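PDB 6EUD: ATP-dependent RNA helicase HrpB from Escherichia coli, which hydrolyses ATP to ADP and phosphate as a bacterial DExH-box NTPase of the DEAH/RHA helicase group and binds single-stranded RNA. Local coordinates for residues L569-T575 with W588-G594. Residues are numbered along the deposited sequence; the frame is centred on the assembly and turned at random.
Sequences LVQQSDT and WRRLQIG
Thr-575 rests on the indole of Trp-588: its CB lies 3.7 Å from the centroid of the six-membered ring and 18° off the ring normal, a CH-pi contact over one face. CG2 ends 3.5 Å from CH2 of Trp-588, so the CB-CG2 edge lies against the CE2-CZ2-CH2 side of that ring, offset toward its rim. With chi1 69°, CG of Trp-588 sits between its own N and carbonyl carbon, which brings the indole alongside Thr-575. On the sheet face that carries these two, CG of Gln-571 meets CG of Gln-592 at 3.6 Å. The backbone pairs Gln-571 with Gln-592, Ser-573 with Arg-590 and Thr-575 with Trp-588 are each hydrogen-bonded in both directions, the register of an antiparallel beta hairpin within the HrpB connector region, which strand 596-602 extends into a three-stranded sheet. On the opposite face of the sheet, Arg-589 grips Asp-574 side-on, NE to OD1 and NH2 to OD2 (2.6 Å), both on the syn side, with carboxylate and guanidinium planes 26° apart. The amide of Gln-572 leans, tilted, over the rim of one guanidinium face, its CD 3.5 Å above the plane. A leucine in place of Arg-589 would probably leave the buried Asp-574 carboxylate without its two-pronged mate and deprive Glu-610 of its salt-bridge cation. Beside the Arg-589 and Asp-574 pair, CD2 of Leu-591 packs 3.6 Å from CG of Gln-572. Toward the hairpin's open end the methyls of Val-570 fit between two neighbours, CG1 against CB of Leu-591 (3.9 Å) and CG2 against CG1 of Ile-593 (3.7 Å), where Val-563 of helix 559-565 also packs.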
ATOM      1  N   LEU A 569      -1.505 -26.355   6.991  1.00 58.89           N
ATOM      2  CA  LEU A 569      -2.440 -25.304   7.404  1.00 55.42           C
ATOM      3  C   LEU A 569      -2.476 -25.104   8.917  1.00 59.35           C
ATOM      4  O   LEU A 569      -2.764 -24.017   9.404  1.00 61.39           O
ATOM      5  CB  LEU A 569      -3.857 -25.615   6.924  1.00 51.78           C
ATOM      6  CG  LEU A 569      -4.113 -25.475   5.423  1.00 57.68           C
ATOM      7  CD1 LEU A 569      -5.573 -25.747   5.107  1.00 56.91           C
ATOM      8  CD2 LEU A 569      -3.686 -24.098   4.924  1.00 59.53           C
ATOM      9  N   VAL A 570      -2.202 -26.168   9.660  1.00 62.84           N
ATOM     10  CA  VAL A 570      -2.412 -26.158  11.103  1.00 62.22           C
ATOM     11  C   VAL A 570      -1.103 -26.055  11.852  1.00 60.60           C
ATOM     12  O   VAL A 570      -0.198 -26.875  11.675  1.00 60.67           O
ATOM     13  CB  VAL A 570      -3.169 -27.420  11.571  1.00 59.41           C
ATOM     14  CG1 VAL A 570      -3.280 -27.448  13.078  1.00 57.74           C
ATOM     15  CG2 VAL A 570      -4.538 -27.448  10.946  1.00 59.43           C
ATOM     16  N   GLN A 571      -1.003 -25.032  12.688  1.00 61.56           N
ATOM     17  CA  GLN A 571       0.173 -24.872  13.521  1.00 67.28           C
ATOM     18  C   GLN A 571      -0.214 -25.103  14.988  1.00 66.29           C
ATOM     19  O   GLN A 571      -1.373 -24.924  15.382  1.00 62.83           O
ATOM     20  CB  GLN A 571       0.814 -23.494  13.298  1.00 71.42           C
ATOM     21  CG  GLN A 571      -0.135 -22.305  13.382  1.00 76.88           C
ATOM     22  CD  GLN A 571      -0.829 -21.960  12.062  1.00 82.69           C
ATOM     23  OE1 GLN A 571      -0.976 -22.795  11.165  1.00 83.03           O
ATOM     24  NE2 GLN A 571      -1.262 -20.714  11.951  1.00 86.34           N
ATOM     25  N   GLN A 572       0.762 -25.542  15.777  1.00 66.01           N
ATOM     26  CA  GLN A 572       0.548 -25.937  17.165  1.00 64.20           C
ATOM     27  C   GLN A 572       1.159 -24.908  18.114  1.00 64.88           C
ATOM     28  O   GLN A 572       2.258 -24.395  17.870  1.00 65.35           O
ATOM     29  CB  GLN A 572       1.167 -27.309  17.400  1.00 68.20           C
ATOM     30  CG  GLN A 572       0.738 -28.048  18.647  1.00 74.20           C
ATOM     31  CD  GLN A 572       1.431 -29.401  18.758  1.00 79.02           C
ATOM     32  OE1 GLN A 572       0.833 -30.383  19.182  1.00 81.80           O
ATOM     33  NE2 GLN A 572       2.707 -29.449  18.381  1.00 80.20           N
ATOM     34  N   SER A 573       0.458 -24.615  19.203  1.00 66.73           N
ATOM     35  CA  SER A 573       0.902 -23.582  20.138  1.00 63.24           C
ATOM     36  C   SER A 573       0.476 -23.893  21.568  1.00 64.71           C
ATOM     37  O   SER A 573      -0.715 -23.890  21.886  1.00 64.98           O
ATOM     38  CB  SER A 573       0.347 -22.228  19.720  1.00 60.91           C
ATOM     39  OG  SER A 573       0.756 -21.209  20.601  1.00 63.12           O
ATOM     40  N   ASP A 574       1.453 -24.167  22.427  1.00 61.08           N
ATOM     41  CA  ASP A 574       1.180 -24.499  23.823  1.00 56.13           C
ATOM     42  C   ASP A 574       1.310 -23.271  24.724  1.00 52.25           C
ATOM     43  O   ASP A 574       2.077 -22.346  24.438  1.00 51.64           O
ATOM     44  CB  ASP A 574       2.117 -25.609  24.300  1.00 61.51           C
ATOM     45  CG  ASP A 574       2.038 -26.854  23.431  1.00 68.10           C
ATOM     46  OD1 ASP A 574       0.969 -27.094  22.827  1.00 69.12           O
ATOM     47  OD2 ASP A 574       3.045 -27.593  23.352  1.00 71.24           O
ATOM     48  N   THR A 575       0.545 -23.248  25.809  1.00 49.51           N
ATOM     49  CA  THR A 575       0.592 -22.121  26.724  1.00 45.95           C
ATOM     50  C   THR A 575       0.538 -22.581  28.164  1.00 49.55           C
ATOM     51  O   THR A 575      -0.335 -23.363  28.545  1.00 50.57           O
ATOM     52  CB  THR A 575      -0.565 -21.134  26.479  1.00 48.77           C
ATOM     53  OG1 THR A 575      -0.538 -20.692  25.121  1.00 51.40           O
ATOM     54  CG2 THR A 575      -0.435 -19.919  27.383  1.00 48.78           C
ATOM     55  N   TRP A 588      -2.804 -25.286  28.321  1.00 57.92           N
ATOM     56  CA  TRP A 588      -3.535 -25.844  27.204  1.00 60.95           C
ATOM     57  C   TRP A 588      -2.664 -25.934  25.952  1.00 56.85           C
ATOM     58  O   TRP A 588      -1.638 -25.251  25.836  1.00 49.93           O
ATOM     59  CB  TRP A 588      -4.813 -25.017  26.952  1.00 62.74           C
ATOM     60  CG  TRP A 588      -4.597 -23.611  26.427  1.00 59.69           C
ATOM     61  CD1 TRP A 588      -4.598 -23.220  25.116  1.00 62.03           C
ATOM     62  CD2 TRP A 588      -4.364 -22.421  27.198  1.00 59.66           C
ATOM     63  NE1 TRP A 588      -4.372 -21.867  25.021  1.00 61.15           N
ATOM     64  CE2 TRP A 588      -4.229 -21.350  26.281  1.00 59.86           C
ATOM     65  CE3 TRP A 588      -4.256 -22.154  28.565  1.00 60.64           C
ATOM     66  CZ2 TRP A 588      -3.985 -20.037  26.693  1.00 55.39           C
ATOM     67  CZ3 TRP A 588      -4.013 -20.844  28.972  1.00 59.99           C
ATOM     68  CH2 TRP A 588      -3.882 -19.805  28.037  1.00 56.60           C
ATOM     69  N   ARG A 589      -3.065 -26.818  25.040  1.00 59.68           N
ATOM     70  CA  ARG A 589      -2.508 -26.870  23.686  1.00 57.32           C
ATOM     71  C   ARG A 589      -3.572 -26.402  22.689  1.00 58.09           C
ATOM     72  O   ARG A 589      -4.714 -26.890  22.725  1.00 57.49           O
ATOM     73  CB  ARG A 589      -2.026 -28.283  23.346  1.00 57.92           C
ATOM     74  CG  ARG A 589      -1.757 -28.528  21.871  1.00 57.23           C
ATOM     75  CD  ARG A 589      -0.883 -29.754  21.695  1.00 61.96           C
ATOM     76  NE  ARG A 589       0.495 -29.479  22.096  1.00 67.07           N
ATOM     77  CZ  ARG A 589       1.443 -30.403  22.239  1.00 71.19           C
ATOM     78  NH1 ARG A 589       1.175 -31.680  22.025  1.00 71.27           N
ATOM     79  NH2 ARG A 589       2.665 -30.043  22.609  1.00 74.41           N
ATOM     80  N   ARG A 590      -3.199 -25.445  21.830  1.00 56.45           N
ATOM     81  CA  ARG A 590      -4.102 -24.919  20.811  1.00 60.22           C
ATOM     82  C   ARG A 590      -3.630 -25.274  19.393  1.00 60.45           C
ATOM     83  O   ARG A 590      -2.506 -24.942  18.993  1.00 60.63           O
ATOM     84  CB  ARG A 590      -4.240 -23.397  20.958  1.00 63.63           C
ATOM     85  CG  ARG A 590      -5.357 -22.777  20.111  1.00 72.98           C
ATOM     86  CD  ARG A 590      -5.175 -21.276  19.880  1.00 79.53           C
ATOM     87  NE  ARG A 590      -4.811 -20.574  21.109  1.00 88.59           N
ATOM     88  CZ  ARG A 590      -5.677 -20.086  21.998  1.00 93.28           C
ATOM     89  NH1 ARG A 590      -6.988 -20.215  21.814  1.00 97.55           N
ATOM     90  NH2 ARG A 590      -5.226 -19.465  23.081  1.00 92.28           N
ATOM     91  N   LEU A 591      -4.479 -25.967  18.641  1.00 60.06           N
ATOM     92  CA  LEU A 591      -4.236 -26.117  17.209  1.00 57.25           C
ATOM     93  C   LEU A 591      -4.901 -24.944  16.485  1.00 53.54           C
ATOM     94  O   LEU A 591      -6.105 -24.649  16.757  1.00 50.19           O
ATOM     95  CB  LEU A 591      -4.767 -27.459  16.712  1.00 59.33           C
ATOM     96  CG  LEU A 591      -4.083 -28.655  17.390  1.00 63.97           C
ATOM     97  CD1 LEU A 591      -4.545 -30.006  16.826  1.00 67.17           C
ATOM     98  CD2 LEU A 591      -2.589 -28.488  17.254  1.00 62.19           C
ATOM     99  N   GLN A 592      -4.171 -24.229  15.615  1.00 54.18           N
ATOM    100  CA  GLN A 592      -4.874 -23.075  15.068  1.00 60.05           C
ATOM    101  C   GLN A 592      -4.600 -23.051  13.519  1.00 45.53           C
ATOM    102  O   GLN A 592      -3.584 -23.567  12.999  1.00 46.68           O
ATOM    103  CB  GLN A 592      -4.415 -21.783  15.740  1.00 66.49           C
ATOM    104  CG  GLN A 592      -2.910 -21.552  15.477  1.00 76.92           C
ATOM    105  CD  GLN A 592      -2.179 -20.846  16.607  1.00 86.70           C
ATOM    106  OE1 GLN A 592      -2.185 -19.617  16.735  1.00 90.22           O
ATOM    107  NE2 GLN A 592      -1.315 -21.659  17.296  1.00 93.22           N
ATOM    108  N   ILE A 593      -5.564 -22.557  12.762  1.00 46.04           N
ATOM    109  CA  ILE A 593      -5.340 -22.226  11.371  1.00 46.31           C
ATOM    110  C   ILE A 593      -5.289 -20.713  11.276  1.00 45.31           C
ATOM    111  O   ILE A 593      -6.322 -20.045  11.316  1.00 45.66           O
ATOM    112  CB  ILE A 593      -6.433 -22.789  10.473  1.00 51.70           C
ATOM    113  CG1 ILE A 593      -6.478 -24.316  10.578  1.00 52.00           C
ATOM    114  CG2 ILE A 593      -6.144 -22.411   9.069  1.00 51.63           C
ATOM    115  CD1 ILE A 593      -7.566 -24.933   9.792  1.00 50.11           C
ATOM    116  N   GLY A 594      -4.083 -20.164  11.199  1.00 47.74           N
ATOM    117  CA  GLY A 594      -3.926 -18.724  11.307  1.00 47.15           C
ATOM    118  C   GLY A 594      -4.420 -18.254  12.662  1.00 46.92           C
ATOM    119  O   GLY A 594      -3.980 -18.767  13.685  1.00 46.38           O
TER